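Local structure of coronin (Toxoplasma gondii, 4OZU) at residues A[71-76]-A[115-120]; A[124-129]-A[158-163]; A[167-172]-A[204-209]; A[269-274]-A[287-292]; A[323-328]-A[362-367]. The protein contributes to host-cell invasion and egress of the parasite, probably by binding actin filaments, and is represented here by its WD40 domain. All blocks are in the same frame, centred on the assembly; numbering follows the deposited sequence.

Contact 1 (A[71-76]-A[115-120])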
# COMPACT_ATOMS: atom_id res chain seq x y z
N ALA A 71 -23.15 5.36 -5.34
CA ALA A 71 -22.76 6.42 -6.26
C ALA A 71 -21.29 6.27 -6.62
O ALA A 71 -20.41 6.39 -5.77
CB ALA A 71 -23.02 7.78 -5.64
N VAL A 72 -21.04 6.01 -7.90
CA VAL A 72 -19.68 5.87 -8.40
C VAL A 72 -19.32 7.06 -9.27
O VAL A 72 -19.82 7.21 -10.38
CB VAL A 72 -19.50 4.57 -9.22
CG1 VAL A 72 -18.05 4.39 -9.63
CG2 VAL A 72 -19.97 3.37 -8.41
N ALA A 73 -18.45 7.93 -8.74
CA ALA A 73 -17.87 9.00 -9.52
C ALA A 73 -16.81 8.39 -10.44
O ALA A 73 -16.35 7.27 -10.18
CB ALA A 73 -17.27 10.06 -8.62
N LYS A 74 -16.44 9.10 -11.49
CA LYS A 74 -15.52 8.55 -12.50
C LYS A 74 -14.30 9.43 -12.73
O LYS A 74 -14.41 10.65 -12.87
CB LYS A 74 -16.25 8.37 -13.83
CG LYS A 74 -17.52 7.56 -13.75
CD LYS A 74 -17.25 6.11 -13.39
CE LYS A 74 -18.54 5.31 -13.44
NZ LYS A 74 -18.33 3.90 -13.08
N ILE A 75 -13.14 8.78 -12.80
CA ILE A 75 -11.92 9.44 -13.21
C ILE A 75 -11.46 8.80 -14.52
O ILE A 75 -11.20 7.60 -14.57
CB ILE A 75 -10.83 9.33 -12.12
CG1 ILE A 75 -11.28 10.06 -10.86
CG2 ILE A 75 -9.49 9.90 -12.62
CD1 ILE A 75 -10.29 9.99 -9.70
N LYS A 76 -11.37 9.61 -15.57
CA LYS A 76 -10.99 9.12 -16.90
C LYS A 76 -9.56 9.58 -17.24
O LYS A 76 -8.64 9.30 -16.49
CB LYS A 76 -12.01 9.60 -17.94
CG LYS A 76 -13.43 9.14 -17.65
CD LYS A 76 -14.38 9.49 -18.79
CE LYS A 76 -15.80 9.02 -18.49
NZ LYS A 76 -15.91 7.54 -18.38
N GLY A 115 -22.50 10.71 -7.80
CA GLY A 115 -22.54 9.74 -8.88
C GLY A 115 -22.41 10.36 -10.26
O GLY A 115 -22.21 9.64 -11.24
N THR A 116 -22.52 11.68 -10.33
CA THR A 116 -22.42 12.40 -11.60
C THR A 116 -21.08 13.13 -11.74
O THR A 116 -20.83 13.82 -12.73
CB THR A 116 -23.56 13.43 -11.77
OG1 THR A 116 -23.47 14.43 -10.75
CG2 THR A 116 -24.90 12.73 -11.68
N THR A 117 -20.22 12.98 -10.74
CA THR A 117 -18.89 13.56 -10.78
C THR A 117 -18.02 12.85 -11.81
O THR A 117 -17.94 11.62 -11.83
CB THR A 117 -18.20 13.49 -9.41
OG1 THR A 117 -18.94 14.27 -8.46
CG2 THR A 117 -16.77 14.01 -9.48
N GLU A 118 -17.39 13.64 -12.67
CA GLU A 118 -16.49 13.12 -13.70
C GLU A 118 -15.21 13.94 -13.75
O GLU A 118 -15.27 15.16 -13.93
CB GLU A 118 -17.18 13.12 -15.06
CG GLU A 118 -16.40 12.40 -16.15
CD GLU A 118 -17.04 12.59 -17.52
OE1 GLU A 118 -17.17 13.75 -17.96
OE2 GLU A 118 -17.41 11.57 -18.15
N LEU A 119 -14.08 13.27 -13.59
CA LEU A 119 -12.77 13.90 -13.69
C LEU A 119 -12.07 13.47 -14.98
O LEU A 119 -11.88 12.27 -15.21
CB LEU A 119 -11.91 13.52 -12.49
CG LEU A 119 -11.53 14.63 -11.51
CD1 LEU A 119 -12.77 15.34 -10.97
CD2 LEU A 119 -10.71 14.05 -10.37
N LYS A 120 -11.70 14.44 -15.81
CA LYS A 120 -11.01 14.16 -17.06
C LYS A 120 -9.61 14.75 -17.08
O LYS A 120 -8.70 14.19 -17.70
CB LYS A 120 -11.81 14.71 -18.25
CG LYS A 120 -12.95 13.81 -18.70
CD LYS A 120 -13.52 14.27 -20.03
CE LYS A 120 -14.48 13.24 -20.61
NZ LYS A 120 -14.98 13.63 -21.97

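Contact 2 (A[124-129]-A[158-163])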
# COMPACT_ATOMS: atom_id res chain seq x y z
N ALA A 124 -1.92 17.54 -12.34
CA ALA A 124 -0.54 17.40 -12.77
C ALA A 124 -0.40 16.13 -13.61
O ALA A 124 -0.93 15.08 -13.25
CB ALA A 124 0.41 17.36 -11.56
N THR A 125 0.29 16.27 -14.73
CA THR A 125 0.54 15.17 -15.65
C THR A 125 2.06 14.95 -15.72
O THR A 125 2.78 15.79 -16.25
CB THR A 125 -0.03 15.46 -17.05
OG1 THR A 125 -1.45 15.64 -16.95
CG2 THR A 125 0.25 14.32 -18.01
N LEU A 126 2.51 13.83 -15.16
CA LEU A 126 3.94 13.56 -15.01
C LEU A 126 4.43 12.62 -16.09
O LEU A 126 4.15 11.42 -16.06
CB LEU A 126 4.22 12.97 -13.62
CG LEU A 126 3.56 13.69 -12.44
CD1 LEU A 126 4.03 13.08 -11.14
CD2 LEU A 126 3.83 15.18 -12.47
N THR A 127 5.16 13.17 -17.06
CA THR A 127 5.55 12.46 -18.27
C THR A 127 7.04 12.14 -18.27
O THR A 127 7.81 12.77 -17.55
CB THR A 127 5.21 13.28 -19.53
OG1 THR A 127 5.94 14.52 -19.50
CG2 THR A 127 3.72 13.57 -19.61
N GLY A 128 7.44 11.17 -19.09
CA GLY A 128 8.84 10.88 -19.31
C GLY A 128 9.21 9.41 -19.27
O GLY A 128 10.20 9.00 -19.88
N ALA A 129 8.43 8.61 -18.55
CA ALA A 129 8.67 7.17 -18.47
C ALA A 129 8.57 6.57 -19.86
O ALA A 129 7.69 6.95 -20.64
CB ALA A 129 7.68 6.51 -17.52
N TRP A 158 9.53 12.28 -8.16
CA TRP A 158 8.83 13.46 -8.64
C TRP A 158 8.52 14.43 -7.52
O TRP A 158 8.05 14.03 -6.46
CB TRP A 158 7.51 13.05 -9.30
CG TRP A 158 7.65 12.44 -10.65
CD1 TRP A 158 7.72 11.11 -10.95
CD2 TRP A 158 7.72 13.14 -11.90
NE1 TRP A 158 7.82 10.94 -12.31
CE2 TRP A 158 7.83 12.17 -12.91
CE3 TRP A 158 7.71 14.49 -12.25
CZ2 TRP A 158 7.93 12.51 -14.26
CZ3 TRP A 158 7.80 14.82 -13.59
CH2 TRP A 158 7.91 13.84 -14.57
N ASN A 159 8.77 15.71 -7.78
CA ASN A 159 8.18 16.80 -6.99
C ASN A 159 6.93 17.26 -7.73
O ASN A 159 7.02 18.02 -8.70
CB ASN A 159 9.18 17.95 -6.82
CG ASN A 159 8.64 19.09 -5.98
OD1 ASN A 159 7.44 19.16 -5.68
ND2 ASN A 159 9.52 20.01 -5.60
N VAL A 160 5.77 16.79 -7.30
CA VAL A 160 4.55 17.03 -8.08
C VAL A 160 4.20 18.51 -8.14
O VAL A 160 3.63 18.97 -9.12
CB VAL A 160 3.33 16.25 -7.51
CG1 VAL A 160 3.64 14.75 -7.47
CG2 VAL A 160 2.96 16.74 -6.13
N GLU A 161 4.57 19.26 -7.10
CA GLU A 161 4.30 20.69 -7.04
C GLU A 161 4.96 21.42 -8.21
O GLU A 161 4.36 22.31 -8.82
CB GLU A 161 4.80 21.29 -5.73
CG GLU A 161 4.21 20.67 -4.48
CD GLU A 161 4.82 21.22 -3.21
OE1 GLU A 161 5.39 20.44 -2.44
OE2 GLU A 161 4.73 22.45 -3.00
N LYS A 162 6.19 21.03 -8.51
CA LYS A 162 6.98 21.68 -9.55
C LYS A 162 6.94 20.92 -10.87
O LYS A 162 7.53 21.35 -11.85
CB LYS A 162 8.43 21.83 -9.08
CG LYS A 162 8.61 22.75 -7.88
CD LYS A 162 10.05 22.76 -7.39
CE LYS A 162 10.99 23.41 -8.40
NZ LYS A 162 12.41 23.40 -7.93
N ASN A 163 6.24 19.79 -10.88
CA ASN A 163 6.24 18.89 -12.03
C ASN A 163 7.68 18.60 -12.43
O ASN A 163 8.07 18.75 -13.59
CB ASN A 163 5.45 19.48 -13.20
CG ASN A 163 4.86 18.41 -14.09
OD1 ASN A 163 5.51 17.41 -14.41
ND2 ASN A 163 3.61 18.60 -14.49
O HOH W 1 5.90 16.10 -16.74

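Contact 3 (A[167-172]-A[204-209])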
# COMPACT_ATOMS: atom_id res chain seq x y z
N ALA A 167 15.07 13.16 -9.64
CA ALA A 167 16.05 12.08 -9.57
C ALA A 167 15.46 10.82 -10.17
O ALA A 167 14.26 10.59 -10.10
CB ALA A 167 16.47 11.84 -8.13
N SER A 168 16.32 10.02 -10.78
CA SER A 168 15.91 8.75 -11.35
C SER A 168 17.02 7.75 -11.14
O SER A 168 18.20 8.11 -11.14
CB SER A 168 15.59 8.89 -12.84
OG SER A 168 14.44 9.69 -13.05
N VAL A 169 16.64 6.50 -10.95
CA VAL A 169 17.60 5.41 -10.84
C VAL A 169 17.09 4.27 -11.70
O VAL A 169 15.93 3.87 -11.57
CB VAL A 169 17.79 4.95 -9.38
CG1 VAL A 169 18.63 3.68 -9.31
CG2 VAL A 169 18.44 6.05 -8.56
N LYS A 170 17.94 3.74 -12.58
CA LYS A 170 17.52 2.67 -13.47
C LYS A 170 18.26 1.36 -13.21
O LYS A 170 19.49 1.29 -13.30
CB LYS A 170 17.70 3.06 -14.93
CG LYS A 170 17.16 2.00 -15.87
CD LYS A 170 17.31 2.35 -17.32
CE LYS A 170 16.56 1.33 -18.18
NZ LYS A 170 16.87 -0.08 -17.79
N PHE A 171 17.48 0.33 -12.93
CA PHE A 171 17.97 -1.04 -12.82
C PHE A 171 17.84 -1.73 -14.17
O PHE A 171 17.13 -1.26 -15.05
CB PHE A 171 17.20 -1.80 -11.74
CG PHE A 171 17.30 -1.16 -10.39
CD1 PHE A 171 18.37 -1.43 -9.57
CD2 PHE A 171 16.34 -0.26 -9.97
CE1 PHE A 171 18.48 -0.82 -8.34
CE2 PHE A 171 16.44 0.35 -8.74
CZ PHE A 171 17.51 0.07 -7.93
N GLN A 172 18.54 -2.84 -14.32
CA GLN A 172 18.56 -3.56 -15.59
C GLN A 172 17.27 -4.34 -15.86
O GLN A 172 16.93 -4.58 -17.01
CB GLN A 172 19.76 -4.51 -15.64
CG GLN A 172 21.10 -3.81 -15.48
CD GLN A 172 22.27 -4.74 -15.75
OE1 GLN A 172 22.24 -5.53 -16.69
NE2 GLN A 172 23.31 -4.64 -14.93
N ALA A 204 20.38 10.39 -5.13
CA ALA A 204 20.20 9.79 -6.45
C ALA A 204 21.10 8.57 -6.63
O ALA A 204 21.76 8.43 -7.66
CB ALA A 204 20.47 10.82 -7.54
N GLN A 205 21.13 7.69 -5.63
CA GLN A 205 22.01 6.53 -5.70
C GLN A 205 21.41 5.30 -5.04
O GLN A 205 20.56 5.39 -4.14
CB GLN A 205 23.37 6.86 -5.08
CG GLN A 205 23.38 7.04 -3.57
CD GLN A 205 24.71 7.56 -3.05
OE1 GLN A 205 25.48 8.18 -3.78
NE2 GLN A 205 24.98 7.32 -1.77
N VAL A 206 21.84 4.14 -5.52
CA VAL A 206 21.49 2.86 -4.93
C VAL A 206 22.44 2.62 -3.77
O VAL A 206 23.65 2.56 -3.96
CB VAL A 206 21.60 1.71 -5.96
CG1 VAL A 206 21.27 0.37 -5.31
CG2 VAL A 206 20.69 1.97 -7.15
N VAL A 207 21.88 2.52 -2.57
CA VAL A 207 22.70 2.39 -1.37
C VAL A 207 22.69 0.97 -0.80
O VAL A 207 23.27 0.71 0.25
CB VAL A 207 22.24 3.37 -0.29
CG1 VAL A 207 22.40 4.80 -0.80
CG2 VAL A 207 20.80 3.11 0.12
N GLY A 208 22.06 0.05 -1.51
CA GLY A 208 22.12 -1.34 -1.11
C GLY A 208 21.41 -2.25 -2.09
O GLY A 208 20.42 -1.86 -2.70
N SER A 209 21.94 -3.45 -2.26
CA SER A 209 21.26 -4.43 -3.10
C SER A 209 21.63 -5.84 -2.69
O SER A 209 22.78 -6.12 -2.37
CB SER A 209 21.60 -4.21 -4.58
OG SER A 209 20.78 -5.03 -5.40
O HOH W 2 21.11 8.60 -10.77

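Contact 4 (A[269-274]-A[287-292])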
# COMPACT_ATOMS: atom_id res chain seq x y z
N SER A 269 0.56 -17.60 -6.06
CA SER A 269 0.49 -16.16 -6.26
C SER A 269 1.57 -15.41 -5.50
O SER A 269 1.84 -15.71 -4.34
CB SER A 269 -0.88 -15.63 -5.83
OG SER A 269 -1.91 -16.12 -6.67
N PRO A 270 2.20 -14.41 -6.15
CA PRO A 270 3.04 -13.51 -5.36
C PRO A 270 2.25 -12.90 -4.21
O PRO A 270 1.05 -12.65 -4.34
CB PRO A 270 3.49 -12.45 -6.36
CG PRO A 270 3.44 -13.14 -7.68
CD PRO A 270 2.29 -14.11 -7.59
N LEU A 271 2.92 -12.71 -3.08
CA LEU A 271 2.28 -12.18 -1.89
C LEU A 271 2.61 -10.70 -1.69
O LEU A 271 3.78 -10.31 -1.66
CB LEU A 271 2.71 -12.98 -0.65
CG LEU A 271 2.16 -14.41 -0.59
CD1 LEU A 271 2.88 -15.21 0.48
CD2 LEU A 271 0.66 -14.42 -0.35
N TYR A 272 1.56 -9.90 -1.58
CA TYR A 272 1.69 -8.49 -1.24
C TYR A 272 1.72 -8.33 0.27
O TYR A 272 0.76 -8.71 0.94
CB TYR A 272 0.53 -7.68 -1.83
CG TYR A 272 0.60 -7.59 -3.34
CD1 TYR A 272 1.31 -6.56 -3.95
CD2 TYR A 272 0.01 -8.55 -4.14
CE1 TYR A 272 1.41 -6.48 -5.32
CE2 TYR A 272 0.09 -8.47 -5.52
CZ TYR A 272 0.80 -7.44 -6.10
OH TYR A 272 0.91 -7.35 -7.46
N PRO A 273 2.82 -7.79 0.81
CA PRO A 273 2.90 -7.50 2.24
C PRO A 273 2.32 -6.13 2.57
O PRO A 273 2.64 -5.15 1.90
CB PRO A 273 4.40 -7.54 2.52
CG PRO A 273 5.02 -7.06 1.25
CD PRO A 273 4.11 -7.52 0.13
N ILE A 274 1.47 -6.09 3.60
CA ILE A 274 0.88 -4.85 4.10
C ILE A 274 1.25 -4.68 5.56
O ILE A 274 0.88 -5.51 6.39
CB ILE A 274 -0.65 -4.85 3.95
CG1 ILE A 274 -1.06 -5.04 2.49
CG2 ILE A 274 -1.25 -3.57 4.52
CD1 ILE A 274 -0.56 -3.97 1.54
N LYS A 287 -3.19 -12.19 -4.71
CA LYS A 287 -4.30 -12.11 -5.65
C LYS A 287 -4.58 -13.50 -6.21
O LYS A 287 -3.66 -14.21 -6.63
CB LYS A 287 -4.00 -11.14 -6.79
CG LYS A 287 -3.79 -9.71 -6.34
CD LYS A 287 -3.26 -8.86 -7.48
CE LYS A 287 -4.08 -7.60 -7.66
NZ LYS A 287 -3.67 -6.83 -8.86
N GLY A 288 -5.85 -13.89 -6.20
CA GLY A 288 -6.24 -15.21 -6.65
C GLY A 288 -6.38 -16.20 -5.50
O GLY A 288 -7.04 -17.23 -5.66
N ASP A 289 -5.76 -15.89 -4.37
CA ASP A 289 -5.90 -16.71 -3.16
C ASP A 289 -7.24 -16.42 -2.51
O ASP A 289 -7.74 -15.30 -2.59
CB ASP A 289 -4.78 -16.44 -2.15
CG ASP A 289 -3.42 -16.92 -2.63
OD1 ASP A 289 -3.36 -17.68 -3.63
OD2 ASP A 289 -2.40 -16.56 -2.00
N SER A 290 -7.82 -17.42 -1.86
CA SER A 290 -9.07 -17.23 -1.12
C SER A 290 -8.82 -16.94 0.36
O SER A 290 -9.77 -16.74 1.12
CB SER A 290 -9.98 -18.46 -1.27
OG SER A 290 -9.35 -19.63 -0.77
N SER A 291 -7.55 -16.89 0.76
CA SER A 291 -7.19 -16.63 2.15
C SER A 291 -6.07 -15.60 2.28
O SER A 291 -5.32 -15.36 1.34
CB SER A 291 -6.78 -17.93 2.84
OG SER A 291 -5.64 -18.50 2.23
N CYS A 292 -6.00 -15.00 3.46
CA CYS A 292 -4.97 -14.03 3.82
C CYS A 292 -4.49 -14.33 5.23
O CYS A 292 -5.31 -14.43 6.14
CB CYS A 292 -5.50 -12.60 3.75
SG CYS A 292 -4.74 -11.50 4.98
O HOH W 3 -0.71 -11.72 -6.29

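Contact 5 (A[323-328]-A[362-367])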
# COMPACT_ATOMS: atom_id res chain seq x y z
N LEU A 323 -6.53 5.86 10.49
CA LEU A 323 -7.44 6.91 10.96
C LEU A 323 -8.90 6.56 10.69
O LEU A 323 -9.80 7.14 11.31
CB LEU A 323 -7.12 8.24 10.30
CG LEU A 323 -5.86 8.97 10.79
CD1 LEU A 323 -5.60 10.18 9.92
CD2 LEU A 323 -5.98 9.37 12.25
N ALA A 324 -9.14 5.63 9.77
CA ALA A 324 -10.49 5.29 9.36
C ALA A 324 -11.10 4.11 10.14
O ALA A 324 -12.29 3.84 9.99
CB ALA A 324 -10.51 4.98 7.87
N VAL A 325 -10.33 3.41 10.96
CA VAL A 325 -10.86 2.21 11.60
C VAL A 325 -11.88 2.55 12.68
O VAL A 325 -11.90 3.66 13.22
CB VAL A 325 -9.74 1.32 12.24
CG1 VAL A 325 -8.70 0.93 11.19
CG2 VAL A 325 -9.11 1.99 13.45
N ASP A 326 -12.73 1.57 12.98
CA ASP A 326 -13.80 1.71 13.95
C ASP A 326 -13.29 1.32 15.34
O ASP A 326 -13.22 0.14 15.69
CB ASP A 326 -15.00 0.85 13.54
CG ASP A 326 -16.24 1.13 14.36
OD1 ASP A 326 -16.12 1.66 15.49
OD2 ASP A 326 -17.35 0.82 13.87
N GLN A 327 -12.92 2.33 16.12
CA GLN A 327 -12.24 2.10 17.39
C GLN A 327 -13.14 1.43 18.41
O GLN A 327 -12.67 0.64 19.24
CB GLN A 327 -11.71 3.42 17.94
CG GLN A 327 -10.51 3.96 17.17
CD GLN A 327 -9.92 5.20 17.82
OE1 GLN A 327 -10.62 6.17 18.10
NE2 GLN A 327 -8.62 5.15 18.09
N MET A 328 -14.43 1.72 18.36
CA MET A 328 -15.36 1.15 19.33
C MET A 328 -15.59 -0.35 19.10
O MET A 328 -16.14 -1.03 19.96
CB MET A 328 -16.69 1.90 19.30
CG MET A 328 -16.59 3.30 19.89
SD MET A 328 -15.89 3.32 21.56
CE MET A 328 -17.08 2.33 22.45
N ASP A 362 -5.68 0.68 24.84
CA ASP A 362 -4.34 0.12 24.70
C ASP A 362 -4.06 -0.36 23.29
O ASP A 362 -2.91 -0.68 22.96
CB ASP A 362 -4.16 -1.04 25.68
CG ASP A 362 -5.06 -2.22 25.37
OD1 ASP A 362 -6.28 -2.01 25.19
OD2 ASP A 362 -4.55 -3.36 25.31
N LEU A 363 -5.08 -0.43 22.44
CA LEU A 363 -4.90 -0.94 21.08
C LEU A 363 -4.57 0.16 20.07
O LEU A 363 -4.28 -0.14 18.91
CB LEU A 363 -6.16 -1.68 20.63
CG LEU A 363 -6.49 -2.97 21.37
CD1 LEU A 363 -7.80 -3.51 20.85
CD2 LEU A 363 -5.38 -4.02 21.21
N TYR A 364 -4.60 1.41 20.50
CA TYR A 364 -4.47 2.54 19.58
C TYR A 364 -3.39 3.53 19.98
O TYR A 364 -3.68 4.57 20.59
CB TYR A 364 -5.82 3.24 19.45
CG TYR A 364 -6.88 2.31 18.92
CD1 TYR A 364 -6.92 1.99 17.57
CD2 TYR A 364 -7.79 1.72 19.77
CE1 TYR A 364 -7.87 1.12 17.08
CE2 TYR A 364 -8.74 0.85 19.28
CZ TYR A 364 -8.78 0.55 17.94
OH TYR A 364 -9.73 -0.32 17.47
N PRO A 365 -2.13 3.22 19.64
CA PRO A 365 -1.07 4.21 19.77
C PRO A 365 -1.28 5.37 18.81
O PRO A 365 -2.13 5.26 17.91
CB PRO A 365 0.20 3.44 19.42
CG PRO A 365 -0.18 1.98 19.48
CD PRO A 365 -1.63 1.93 19.13
N PRO A 366 -0.53 6.46 18.98
CA PRO A 366 -0.63 7.60 18.06
C PRO A 366 -0.45 7.17 16.60
O PRO A 366 0.56 6.56 16.25
CB PRO A 366 0.50 8.52 18.52
CG PRO A 366 0.72 8.16 19.96
CD PRO A 366 0.48 6.69 20.03
N ALA A 367 -1.45 7.46 15.79
CA ALA A 367 -1.50 6.98 14.41
C ALA A 367 -0.93 8.01 13.46
O ALA A 367 -0.95 9.20 13.77
CB ALA A 367 -2.92 6.66 14.03

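Contact 1 (A[71-76]-A[115-120])
Lys74 in the strand 73-75 and Lys76 just after it, with Leu119 on the other segment, carry most of the backbone pairing, which runs parallel, the two segments pointing within 10° of each other. The Lys74 N-H bonds to Thr117 O at 3.0 Å. Lys74 O then accepts from Leu119 N at 2.7 Å, and Leu119 O receives the N-H of Lys76 at 2.7 Å. Secondary CA-H...O contacts fill in between these bonds, the closer from Glu118 CA to Lys74 O at 3.3 Å.

Apolar contacts line one face. Ile75 and Leu119 lie side by side and point the same way, Ile75 CG1 resting 3.9 Å from Leu119 CB, and both pack against Trp107 of the strand 104-108. One residue before Lys74, Ala73 CB sits 3.6 Å from Thr117 CB, while Thr117 OG1 turns back to the backbone of Thr114.

Lys74 and Glu118 share the other face. Lys76, beyond the strand, brings CE to 3.0 Å from Glu118 OE2, while its NZ stays 4.3 Å from that oxygen, so the attraction between the charges is probably modest. Lys74 leaves in another direction: a bend at chi2 (-67°) carries its chain away from the strand 118-119, and its ammonium end makes a cation-pi contact with Trp50.

With Ala73 and Ile75 bonded on their other side to the strand 58-62, the short strand 118-119 is added in parallel at the edge of an otherwise antiparallel sheet, as a fifth strand on this blade of the beta-propeller.

Contact 2 (A[124-129]-A[158-163])
In the WD repeat predicted to span 126-168, Leu126 meets Trp158 where two neighbouring propeller blades adjoin: Leu126 ends the outermost strand of one blade, and Trp158-Asn159 closes the third strand of the next, at the place where WD repeats commonly carry their Trp-Asp pair. Leu126 lies over one face of the indole. Its CB stands 3.6 Å from the centroid of the six-membered ring of Trp158, only 6° off the normal, a well-centred CH-pi contact. With CG turned anti to the carbonyl carbon (chi1 -46°), the branch runs on across the ring system, CD1 reaching Trp158 CG at 3.7 Å and continuing to Val160 CG1. The indole is met at its edge too, in plane, by Thr127 O, 3.2 Å from Trp158 CH2.

The other branch, CD2, faces the amide of Asn163. ND2 of that amide gives a weak hydrogen bond to Thr125 O, 3.4 Å long, while OD1 accepts from a water at 2.7 Å. The same water donates to Thr125 O and accepts from Thr127 N at 3.0 Å.

Both ends of the Asn163 amide are therefore engaged, which probably limits its rotation. One water joins the turn after Trp158 to Thr125 O and Thr127 N of the segment 124-129, so a small polar network of amide, water and backbone, part of it weak, borders an apolar seam in which the leucine covers one face of the indole.

Contact 3 (A[167-172]-A[204-209])
Val169 and Val206 form the tight part of this contact, their methyl carbons CG1 and CG2 only 3.4 Å apart, closer than carbon atoms usually pack. Val169 sets its CG1 anti to the backbone N (chi1 171°), which directs this methyl at Val206, while its CG2 lies over the backbone of Ala204, 4.1 Å from Ala204 C. Phe171 reaches the same Val206 methyl from a direction roughly at right angles: its CE1 stands 3.8 Å from Val206 CG2, and the ring also touches Asn197, Cys189 and Thr191 of the neighbouring blade. Val206 CG2 thus touches both an aliphatic branch and an aromatic ring.

Toward Ala204 the fit slackens. Ala167 CB and Ala204 CB are 4.2 Å apart, and the backbones are bridged by a water that donates to Ser168 O at 3.0 Å and to Ala204 O at 3.2 Å. Lys170 points away from the facing strand and folds back on its own segment, its NZ bonding to Phe171 O at 3.0 Å and also to Asp152 O.

No direct hydrogen bonds join the two segments; each belongs to the outermost strand of its own antiparallel sheet. Ala204 and Gln205 form a G1 beta bulge opposite Asp200 at the start of the strand 205-211. Side-by-side outer strands, joined by hydrophobic side chains and water, are the peripheral seam between successive blades of a WD40 propeller.

Contact 4 (A[269-274]-A[287-292])
Ser269 turns its hydroxyl toward the backbone of Lys287, and the O-H donates to Lys287 O at 2.6 Å. The donor approaches with a C=O...O angle of 159°, tilted 21° from the carbonyl plane. The torsion places OG beside its own backbone N (chi1 -67°), from where it reaches across to the loop. Asp289 OD1 lies 3.7 Å from Ser269 OG.

Lys287 passes obliquely by Tyr272, its CD 3.9 Å from Tyr272 CE2, so the aliphatic part of the lysine touches the phenol ring while the charged end travels on. NZ is held by Ser36 O, with a weak bond to Asn316 OD1, and the tyrosine hydroxyl bonds to Lys220 NZ. Leu271 and Asp289 meet at about a right angle, Leu271 CD2 approaching Asp289 OD2 at 4.1 Å; that carboxylate oxygen forms a salt bridge with Arg245, which also bonds to Ser269 O.

Between the two backbones a water donates to Pro270 O at 2.8 Å and accepts from Lys287 N at 3.0 Å. It bridges them where the inner strand 271-275 enters its blade and the loop after the strand 281-286 turns away.

Pairing at this mouth of the blade is thus taken over by a serine hydroxyl and a water, one for the Lys287 carbonyl and one for its N-H. Arg245 links the two segments by a salt bridge to the Asp289 carboxylate and a hydrogen bond to the Ser269 carbonyl, and probably favours the ionised form of Asp289.

Contact 5 (A[323-328]-A[362-367])
Gln327 NE2 hydrogen-bonds to Val392 O near the C-terminus and lies over one face of Tyr364, 3.4 Å from Tyr364 CG and offset toward the rim of the ring. The amide plane stands steeply to the phenol, 72° away from it, so this is not a parallel stack.

Nearer the middle of the ring the aliphatic part of the glutamine takes over. Gln327 CG is 3.9 Å from the centroid of the Tyr364 ring, 12° off the normal, a CH-pi contact over the same face. CG is anti to the carbonyl carbon (chi1 -72°) and the chain continues extended along the ring; the two side chains pass in opposite directions. The amide reaches the root of the tyrosine, and the hydroxyl lies beside the glutamine backbone, with Tyr364 OH 3.5 Å from Gln327 CA. Leu363 CB rests on the opposite face of the ring. Val325 adds CG2 at 3.9 Å from Tyr364 CE1, approaching obliquely, and at the other end of the contact Leu323 CD2 makes a long touch with Ala367 CB, 4.5 Å.

The phenol hydroxyl is bonded to Glu331 O, while the backbone of Ala367 pairs with Arg390. Two loops and the C-terminal tail are thereby brought together.

With a face buried by Gln327 and the hydroxyl bonded, Tyr364 is probably restricted in its motion. Gln327 NE2 and Tyr364 OH each meet a backbone carbonyl, so this aromatic-aliphatic contact carries these two polar atoms with hydrogen-bond partners.

All five contacts lie on one seven-bladed propeller. Contact 1 and contact 4 are surface contacts, whereas contacts 2, 3 and 5 are partly buried. Only contact 1 pairs strands by backbone hydrogen bonds, extending a sheet at its edge. Contacts 2 and 3 instead join neighbouring blades through side chains and water, and share a sheet, since the strands 154-159 and 164-170 lie next to each other in it; their centres are 19 Å apart. Contact 4, nearest the centre of the chain, relies on a serine hydroxyl, water and charge. Contact 5 joins loops through an aromatic ring, its nearest atoms about 11 Å from contact 4.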